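Local structure of chitinase (Thermococcus chitonophagus, 5XSW) at residues A[102-114]-A[304-316]. The protein probably hydrolyses chitin as an endochitinase, here as a fragment pairing an N-terminal beta-domain with a largely helical domain that holds bound sugar. Numbering follows the deposited sequence.
Sequences IHYLRGESIIYPT and RELLYAAVGDKYN
Arg106 meets Glu305 side-on in a salt bridge, one nitrogen to each carboxylate oxygen. Arg106 NE lies 2.7 Å from Glu305 OE1 and Arg106 NH2 the same distance from Glu305 OE2; the two planes are only 9° apart, and both bonds use syn lone pairs. Glu305 bends at its second torsion (chi2 -89°), which brings the carboxylate up to the loop. Tyr112 OH donates to Glu305 OE2 over 2.6 Å from above the carboxylate plane, so this oxygen has two donors, while one water joins Glu305 OE1 and its backbone O to Gly107 N. A glutamine here would probably leave the Arg106 charge without its mate and break the two-pronged grip.

Backbone carbonyls of the loop are also held by side chains. Arg304 grips Ile111 O end-on: NH2, at 2.8 Å, lies on a lone pair in the carbonyl plane, whereas NH1 is tilted from it. Asn316 ND2 reaches Ser109 O at 3.0 Å, above the carbonyl plane, and Tyr308 OH donates to Asn316 OD1.

Apolar packing centres on Tyr308. Ile110 CA sits over one ring face, 3.7 Å from the centroid, a CH-pi contact; Tyr315 packs on the opposite face. A modelled CB on Gly107 would clash with Tyr308 CB.

The contact joins the loop leaving strand 98-104, which pairs with strand 32-41, to the end of helix 288-311 and the start of helix 313-321. Helix 475-482 packs against Leu105, tying the strand's exit to the helical domain, and against Leu306, while Glu328 of helix 327-338 salt-bridges Arg304 NE within that domain.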
ATOM      1  N   ILE A 102      15.808  19.863 -16.151  1.00 34.11           N
ATOM      2  CA  ILE A 102      14.651  19.206 -15.536  1.00 32.68           C
ATOM      3  C   ILE A 102      15.141  18.374 -14.339  1.00 31.89           C
ATOM      4  O   ILE A 102      16.014  17.527 -14.484  1.00 35.25           O
ATOM      5  CB  ILE A 102      13.941  18.346 -16.529  1.00 36.07           C
ATOM      6  CG1 ILE A 102      13.376  19.224 -17.626  1.00 36.51           C
ATOM      7  CG2 ILE A 102      12.810  17.519 -15.813  1.00 39.32           C
ATOM      8  CD1 ILE A 102      12.696  18.442 -18.713  1.00 48.42           C
ATOM      9  N   HIS A 103      14.631  18.633 -13.147  1.00 29.97           N
ATOM     10  CA  HIS A 103      15.050  17.811 -12.022  1.00 26.98           C
ATOM     11  C   HIS A 103      13.922  16.797 -11.671  1.00 30.24           C
ATOM     12  O   HIS A 103      12.827  17.215 -11.281  1.00 25.65           O
ATOM     13  CB  HIS A 103      15.358  18.676 -10.825  1.00 29.88           C
ATOM     14  CG  HIS A 103      16.402  19.726 -11.111  1.00 37.66           C
ATOM     15  ND1 HIS A 103      17.754  19.461 -11.038  1.00 30.46           N
ATOM     16  CD2 HIS A 103      16.286  21.019 -11.513  1.00 36.09           C
ATOM     17  CE1 HIS A 103      18.434  20.566 -11.331  1.00 35.16           C
ATOM     18  NE2 HIS A 103      17.567  21.527 -11.618  1.00 33.40           N
ATOM     19  N   TYR A 104      14.192  15.524 -11.856  1.00 27.13           N
ATOM     20  CA  TYR A 104      13.168  14.497 -11.539  1.00 27.39           C
ATOM     21  C   TYR A 104      13.026  14.356 -10.044  1.00 27.03           C
ATOM     22  O   TYR A 104      13.943  14.697  -9.245  1.00 27.52           O
ATOM     23  CB  TYR A 104      13.532  13.145 -12.113  1.00 26.79           C
ATOM     24  CG  TYR A 104      13.621  13.149 -13.585  1.00 32.54           C
ATOM     25  CD1 TYR A 104      12.513  13.479 -14.358  1.00 33.49           C
ATOM     26  CD2 TYR A 104      14.827  12.859 -14.215  1.00 36.75           C
ATOM     27  CE1 TYR A 104      12.599  13.491 -15.729  1.00 43.02           C
ATOM     28  CE2 TYR A 104      14.925  12.867 -15.592  1.00 45.87           C
ATOM     29  CZ  TYR A 104      13.807  13.184 -16.338  1.00 45.96           C
ATOM     30  OH  TYR A 104      13.892  13.206 -17.697  1.00 51.34           O
ATOM     31  N   LEU A 105      11.904  13.788  -9.629  1.00 27.95           N
ATOM     32  CA  LEU A 105      11.696  13.592  -8.202  1.00 23.22           C
ATOM     33  C   LEU A 105      12.416  12.289  -7.799  1.00 32.59           C
ATOM     34  O   LEU A 105      11.807  11.212  -7.689  1.00 26.03           O
ATOM     35  CB  LEU A 105      10.187  13.532  -7.920  1.00 28.50           C
ATOM     36  CG  LEU A 105       9.737  13.492  -6.487  1.00 27.99           C
ATOM     37  CD1 LEU A 105      10.249  14.691  -5.694  1.00 31.11           C
ATOM     38  CD2 LEU A 105       8.209  13.466  -6.562  1.00 34.76           C
ATOM     39  N   ARG A 106      13.713  12.393  -7.572  1.00 25.40           N
ATOM     40  CA  ARG A 106      14.619  11.240  -7.476  1.00 22.51           C
ATOM     41  C   ARG A 106      15.987  11.836  -7.149  1.00 33.23           C
ATOM     42  O   ARG A 106      16.353  12.812  -7.808  1.00 28.58           O
ATOM     43  CB  ARG A 106      14.651  10.485  -8.778  1.00 21.79           C
ATOM     44  CG  ARG A 106      15.055   9.003  -8.650  1.00 23.74           C
ATOM     45  CD  ARG A 106      16.553   8.749  -8.768  1.00 28.22           C
ATOM     46  NE  ARG A 106      16.879   7.318  -8.622  1.00 28.42           N
ATOM     47  CZ  ARG A 106      17.508   6.578  -9.535  1.00 27.85           C
ATOM     48  NH1 ARG A 106      17.966   7.129 -10.672  1.00 31.50           N
ATOM     49  NH2 ARG A 106      17.759   5.283  -9.271  1.00 26.97           N
ATOM     50  N   GLY A 107      16.701  11.315  -6.141  1.00 26.68           N
ATOM     51  CA  GLY A 107      17.946  11.942  -5.706  1.00 27.28           C
ATOM     52  C   GLY A 107      18.962  11.751  -6.796  1.00 31.90           C
ATOM     53  O   GLY A 107      19.282  10.621  -7.153  1.00 29.54           O
ATOM     54  N   GLU A 108      19.483  12.852  -7.324  1.00 28.14           N
ATOM     55  CA  GLU A 108      20.457  12.783  -8.418  1.00 33.87           C
ATOM     56  C   GLU A 108      21.786  12.134  -7.965  1.00 29.19           C
ATOM     57  O   GLU A 108      22.509  11.565  -8.761  1.00 38.95           O
ATOM     58  CB  GLU A 108      20.686  14.227  -8.961  1.00 35.46           C
ATOM     59  CG  GLU A 108      19.401  14.796  -9.609  1.00 41.86           C
ATOM     60  CD  GLU A 108      19.493  16.274 -10.035  1.00 46.82           C
ATOM     61  OE1 GLU A 108      20.530  16.898  -9.753  1.00 44.49           O
ATOM     62  OE2 GLU A 108      18.517  16.801 -10.632  1.00 40.01           O
ATOM     63  N   SER A 109      22.099  12.208  -6.682  1.00 25.47           N
ATOM     64  CA  SER A 109      23.384  11.692  -6.201  1.00 33.51           C
ATOM     65  C   SER A 109      23.334  10.285  -5.569  1.00 34.15           C
ATOM     66  O   SER A 109      24.238   9.869  -4.823  1.00 29.03           O
ATOM     67  CB  SER A 109      23.945  12.681  -5.187  1.00 33.48           C
ATOM     68  OG  SER A 109      23.152  12.682  -4.017  1.00 40.06           O
ATOM     69  N   ILE A 110      22.260   9.549  -5.824  1.00 30.55           N
ATOM     70  CA  ILE A 110      22.135   8.275  -5.133  1.00 24.02           C
ATOM     71  C   ILE A 110      23.266   7.372  -5.522  1.00 23.43           C
ATOM     72  O   ILE A 110      23.650   7.285  -6.726  1.00 30.65           O
ATOM     73  CB  ILE A 110      20.746   7.609  -5.445  1.00 23.83           C
ATOM     74  CG1 ILE A 110      20.598   6.335  -4.623  1.00 27.59           C
ATOM     75  CG2 ILE A 110      20.565   7.337  -6.940  1.00 29.03           C
ATOM     76  CD1 ILE A 110      19.021   5.952  -4.463  1.00 26.28           C
ATOM     77  N   ILE A 111      23.847   6.730  -4.517  1.00 21.95           N
ATOM     78  CA  ILE A 111      24.982   5.835  -4.751  1.00 21.46           C
ATOM     79  C   ILE A 111      24.567   4.379  -4.967  1.00 29.39           C
ATOM     80  O   ILE A 111      23.971   3.765  -4.060  1.00 27.83           O
ATOM     81  CB  ILE A 111      25.984   5.875  -3.588  1.00 27.10           C
ATOM     82  CG1 ILE A 111      26.572   7.304  -3.414  1.00 26.04           C
ATOM     83  CG2 ILE A 111      27.127   4.764  -3.803  1.00 23.77           C
ATOM     84  CD1 ILE A 111      27.279   7.447  -2.048  1.00 29.37           C
ATOM     85  N   TYR A 112      24.859   3.833  -6.152  1.00 22.47           N
ATOM     86  CA  TYR A 112      24.643   2.409  -6.402  1.00 26.37           C
ATOM     87  C   TYR A 112      26.013   1.802  -6.761  1.00 30.36           C
ATOM     88  O   TYR A 112      26.442   1.919  -7.879  1.00 31.02           O
ATOM     89  CB  TYR A 112      23.652   2.174  -7.555  1.00 26.31           C
ATOM     90  CG  TYR A 112      22.210   2.325  -7.079  1.00 29.24           C
ATOM     91  CD1 TYR A 112      21.691   1.429  -6.125  1.00 20.56           C
ATOM     92  CD2 TYR A 112      21.405   3.365  -7.535  1.00 28.94           C
ATOM     93  CE1 TYR A 112      20.337   1.578  -5.625  1.00 23.10           C
ATOM     94  CE2 TYR A 112      20.074   3.522  -7.059  1.00 24.51           C
ATOM     95  CZ  TYR A 112      19.567   2.591  -6.113  1.00 23.53           C
ATOM     96  OH  TYR A 112      18.272   2.739  -5.651  1.00 24.28           O
ATOM     97  N   PRO A 113      26.628   1.119  -5.834  1.00 27.38           N
ATOM     98  CA  PRO A 113      28.012   0.699  -6.076  1.00 32.63           C
ATOM     99  C   PRO A 113      28.137  -0.320  -7.209  1.00 35.27           C
ATOM    100  O   PRO A 113      27.226  -1.084  -7.496  1.00 29.95           O
ATOM    101  CB  PRO A 113      28.427   0.063  -4.753  1.00 31.29           C
ATOM    102  CG  PRO A 113      27.308   0.441  -3.718  1.00 31.96           C
ATOM    103  CD  PRO A 113      26.098   0.713  -4.505  1.00 25.13           C
ATOM    104  N   THR A 114      29.292  -0.323  -7.858  1.00 31.07           N
ATOM    105  CA  THR A 114      29.633  -1.372  -8.815  1.00 30.96           C
ATOM    106  C   THR A 114      30.229  -2.566  -8.080  1.00 27.39           C
ATOM    107  O   THR A 114      31.212  -2.459  -7.351  1.00 37.23           O
ATOM    108  CB  THR A 114      30.627  -0.842  -9.876  1.00 33.25           C
ATOM    109  OG1 THR A 114      29.941   0.134 -10.624  1.00 33.75           O
ATOM    110  CG2 THR A 114      31.052  -1.977 -10.861  1.00 31.09           C
ATOM    111  N   ARG A 304      15.137   3.899   0.596  1.00 22.15           N
ATOM    112  CA  ARG A 304      16.364   4.621   0.322  1.00 25.25           C
ATOM    113  C   ARG A 304      16.158   5.678  -0.742  1.00 19.82           C
ATOM    114  O   ARG A 304      16.600   6.798  -0.586  1.00 22.70           O
ATOM    115  CB  ARG A 304      17.462   3.651  -0.105  1.00 24.02           C
ATOM    116  CG  ARG A 304      18.855   4.251  -0.150  1.00 20.33           C
ATOM    117  CD  ARG A 304      19.910   3.173  -0.032  1.00 24.41           C
ATOM    118  NE  ARG A 304      21.275   3.658  -0.178  1.00 23.02           N
ATOM    119  CZ  ARG A 304      21.928   3.717  -1.329  1.00 24.49           C
ATOM    120  NH1 ARG A 304      21.344   3.348  -2.453  1.00 20.57           N
ATOM    121  NH2 ARG A 304      23.171   4.158  -1.355  1.00 24.13           N
ATOM    122  N   GLU A 305      15.449   5.311  -1.802  1.00 18.94           N
ATOM    123  CA  GLU A 305      15.102   6.234  -2.880  1.00 20.09           C
ATOM    124  C   GLU A 305      14.244   7.380  -2.378  1.00 28.42           C
ATOM    125  O   GLU A 305      14.402   8.545  -2.828  1.00 24.66           O
ATOM    126  CB  GLU A 305      14.385   5.531  -4.052  1.00 20.26           C
ATOM    127  CG  GLU A 305      15.291   4.528  -4.908  1.00 21.25           C
ATOM    128  CD  GLU A 305      16.036   5.201  -6.095  1.00 25.67           C
ATOM    129  OE1 GLU A 305      15.853   6.427  -6.278  1.00 26.26           O
ATOM    130  OE2 GLU A 305      16.732   4.483  -6.892  1.00 26.28           O
ATOM    131  N   LEU A 306      13.318   7.086  -1.466  1.00 23.93           N
ATOM    132  CA  LEU A 306      12.434   8.136  -0.947  1.00 22.32           C
ATOM    133  C   LEU A 306      13.268   9.161  -0.113  1.00 21.97           C
ATOM    134  O   LEU A 306      13.052  10.391  -0.200  1.00 22.97           O
ATOM    135  CB  LEU A 306      11.335   7.535  -0.042  1.00 20.74           C
ATOM    136  CG  LEU A 306      10.414   8.526   0.639  1.00 25.11           C
ATOM    137  CD1 LEU A 306       9.566   9.302  -0.355  1.00 23.75           C
ATOM    138  CD2 LEU A 306       9.509   7.714   1.616  1.00 22.15           C
ATOM    139  N   LEU A 307      14.142   8.645   0.737  1.00 21.50           N
ATOM    140  CA  LEU A 307      14.997   9.510   1.548  1.00 22.44           C
ATOM    141  C   LEU A 307      15.816  10.422   0.616  1.00 26.06           C
ATOM    142  O   LEU A 307      15.847  11.649   0.775  1.00 27.75           O
ATOM    143  CB  LEU A 307      15.887   8.683   2.450  1.00 19.88           C
ATOM    144  CG  LEU A 307      15.112   8.136   3.687  1.00 22.97           C
ATOM    145  CD1 LEU A 307      15.825   7.028   4.420  1.00 23.47           C
ATOM    146  CD2 LEU A 307      14.673   9.235   4.698  1.00 24.98           C
ATOM    147  N   TYR A 308      16.488   9.818  -0.341  1.00 23.83           N
ATOM    148  CA  TYR A 308      17.284  10.595  -1.293  1.00 28.03           C
ATOM    149  C   TYR A 308      16.462  11.622  -2.019  1.00 28.01           C
ATOM    150  O   TYR A 308      16.945  12.750  -2.229  1.00 26.97           O
ATOM    151  CB  TYR A 308      17.943   9.685  -2.330  1.00 24.85           C
ATOM    152  CG  TYR A 308      19.349   9.172  -1.975  1.00 26.65           C
ATOM    153  CD1 TYR A 308      20.488   9.990  -2.191  1.00 27.94           C
ATOM    154  CD2 TYR A 308      19.547   7.875  -1.539  1.00 24.41           C
ATOM    155  CE1 TYR A 308      21.788   9.512  -1.931  1.00 26.82           C
ATOM    156  CE2 TYR A 308      20.846   7.357  -1.294  1.00 25.85           C
ATOM    157  CZ  TYR A 308      21.973   8.228  -1.511  1.00 27.50           C
ATOM    158  OH  TYR A 308      23.245   7.757  -1.284  1.00 28.14           O
ATOM    159  N   ALA A 309      15.255  11.254  -2.465  1.00 23.94           N
ATOM    160  CA  ALA A 309      14.408  12.211  -3.219  1.00 22.34           C
ATOM    161  C   ALA A 309      14.029  13.405  -2.373  1.00 28.03           C
ATOM    162  O   ALA A 309      13.755  14.494  -2.906  1.00 29.04           O
ATOM    163  CB  ALA A 309      13.125  11.561  -3.730  1.00 25.29           C
ATOM    164  N   ALA A 310      13.939  13.190  -1.069  1.00 24.99           N
ATOM    165  CA  ALA A 310      13.500  14.252  -0.175  1.00 29.79           C
ATOM    166  C   ALA A 310      14.652  15.126   0.291  1.00 34.53           C
ATOM    167  O   ALA A 310      14.465  16.296   0.532  1.00 31.05           O
ATOM    168  CB  ALA A 310      12.820  13.663   1.080  1.00 23.37           C
ATOM    169  N   VAL A 311      15.804  14.534   0.565  1.00 28.96           N
ATOM    170  CA  VAL A 311      16.850  15.329   1.240  1.00 30.18           C
ATOM    171  C   VAL A 311      18.076  15.598   0.328  1.00 35.25           C
ATOM    172  O   VAL A 311      18.964  16.364   0.699  1.00 34.44           O
ATOM    173  CB  VAL A 311      17.300  14.673   2.555  1.00 32.35           C
ATOM    174  CG1 VAL A 311      16.073  14.340   3.418  1.00 30.84           C
ATOM    175  CG2 VAL A 311      18.124  13.448   2.312  1.00 27.57           C
ATOM    176  N   GLY A 312      18.085  15.003  -0.863  1.00 33.70           N
ATOM    177  CA  GLY A 312      19.158  15.147  -1.827  1.00 40.19           C
ATOM    178  C   GLY A 312      20.549  14.958  -1.253  1.00 40.05           C
ATOM    179  O   GLY A 312      20.854  13.947  -0.587  1.00 34.98           O
ATOM    180  N   ASP A 313      21.403  15.962  -1.489  1.00 45.47           N
ATOM    181  CA  ASP A 313      22.831  15.885  -1.132  1.00 44.46           C
ATOM    182  C   ASP A 313      23.084  15.644   0.339  1.00 30.00           C
ATOM    183  O   ASP A 313      24.103  15.082   0.733  1.00 35.33           O
ATOM    184  CB  ASP A 313      23.544  17.179  -1.565  1.00 51.09           C
ATOM    185  CG  ASP A 313      23.865  17.186  -3.066  1.00 68.56           C
ATOM    186  OD1 ASP A 313      23.926  16.074  -3.671  1.00 59.63           O
ATOM    187  OD2 ASP A 313      24.050  18.294  -3.635  1.00 78.96           O
ATOM    188  N   LYS A 314      22.150  16.061   1.174  1.00 28.67           N
ATOM    189  CA  LYS A 314      22.296  15.802   2.606  1.00 27.26           C
ATOM    190  C   LYS A 314      22.383  14.315   2.965  1.00 28.88           C
ATOM    191  O   LYS A 314      22.947  13.950   4.011  1.00 29.84           O
ATOM    192  CB  LYS A 314      21.114  16.457   3.333  1.00 36.71           C
ATOM    193  CG  LYS A 314      21.350  16.825   4.778  1.00 50.29           C
ATOM    194  CD  LYS A 314      20.366  17.894   5.328  1.00 47.90           C
ATOM    195  CE  LYS A 314      20.755  18.276   6.826  1.00 49.85           C
ATOM    196  NZ  LYS A 314      19.925  19.314   7.587  1.00 49.60           N
ATOM    197  N   TYR A 315      21.831  13.438   2.113  1.00 27.48           N
ATOM    198  CA  TYR A 315      21.889  11.992   2.447  1.00 30.16           C
ATOM    199  C   TYR A 315      23.336  11.495   2.444  1.00 26.06           C
ATOM    200  O   TYR A 315      23.794  10.860   3.378  1.00 24.82           O
ATOM    201  CB  TYR A 315      21.052  11.165   1.445  1.00 30.19           C
ATOM    202  CG  TYR A 315      20.799   9.723   1.874  1.00 31.70           C
ATOM    203  CD1 TYR A 315      21.755   8.755   1.690  1.00 27.68           C
ATOM    204  CD2 TYR A 315      19.573   9.345   2.512  1.00 29.27           C
ATOM    205  CE1 TYR A 315      21.521   7.401   2.071  1.00 25.62           C
ATOM    206  CE2 TYR A 315      19.334   8.016   2.896  1.00 32.32           C
ATOM    207  CZ  TYR A 315      20.298   7.051   2.669  1.00 23.61           C
ATOM    208  OH  TYR A 315      20.058   5.751   3.053  1.00 27.08           O
ATOM    209  N   ASN A 316      24.064  11.760   1.370  1.00 26.90           N
ATOM    210  CA  ASN A 316      25.495  11.356   1.348  1.00 32.25           C
ATOM    211  C   ASN A 316      26.348  12.096   2.425  1.00 29.91           C
ATOM    212  O   ASN A 316      27.287  11.545   2.983  1.00 32.73           O
ATOM    213  CB  ASN A 316      26.081  11.599  -0.057  1.00 29.70           C
ATOM    214  CG  ASN A 316      25.477  10.646  -1.090  1.00 34.56           C
ATOM    215  OD1 ASN A 316      25.009   9.578  -0.712  1.00 27.54           O
ATOM    216  ND2 ASN A 316      25.453  11.031  -2.353  1.00 27.48           N
TER
HETATM  217  O   HOH W   1      15.621   8.970  -5.070  1.00 24.46           O
HETATM  218  O   HOH W   2      23.043  12.735  -1.221  1.00 40.79           O
HETATM  219  O   HOH W   3      18.764   2.107  -2.914  1.00 21.73           O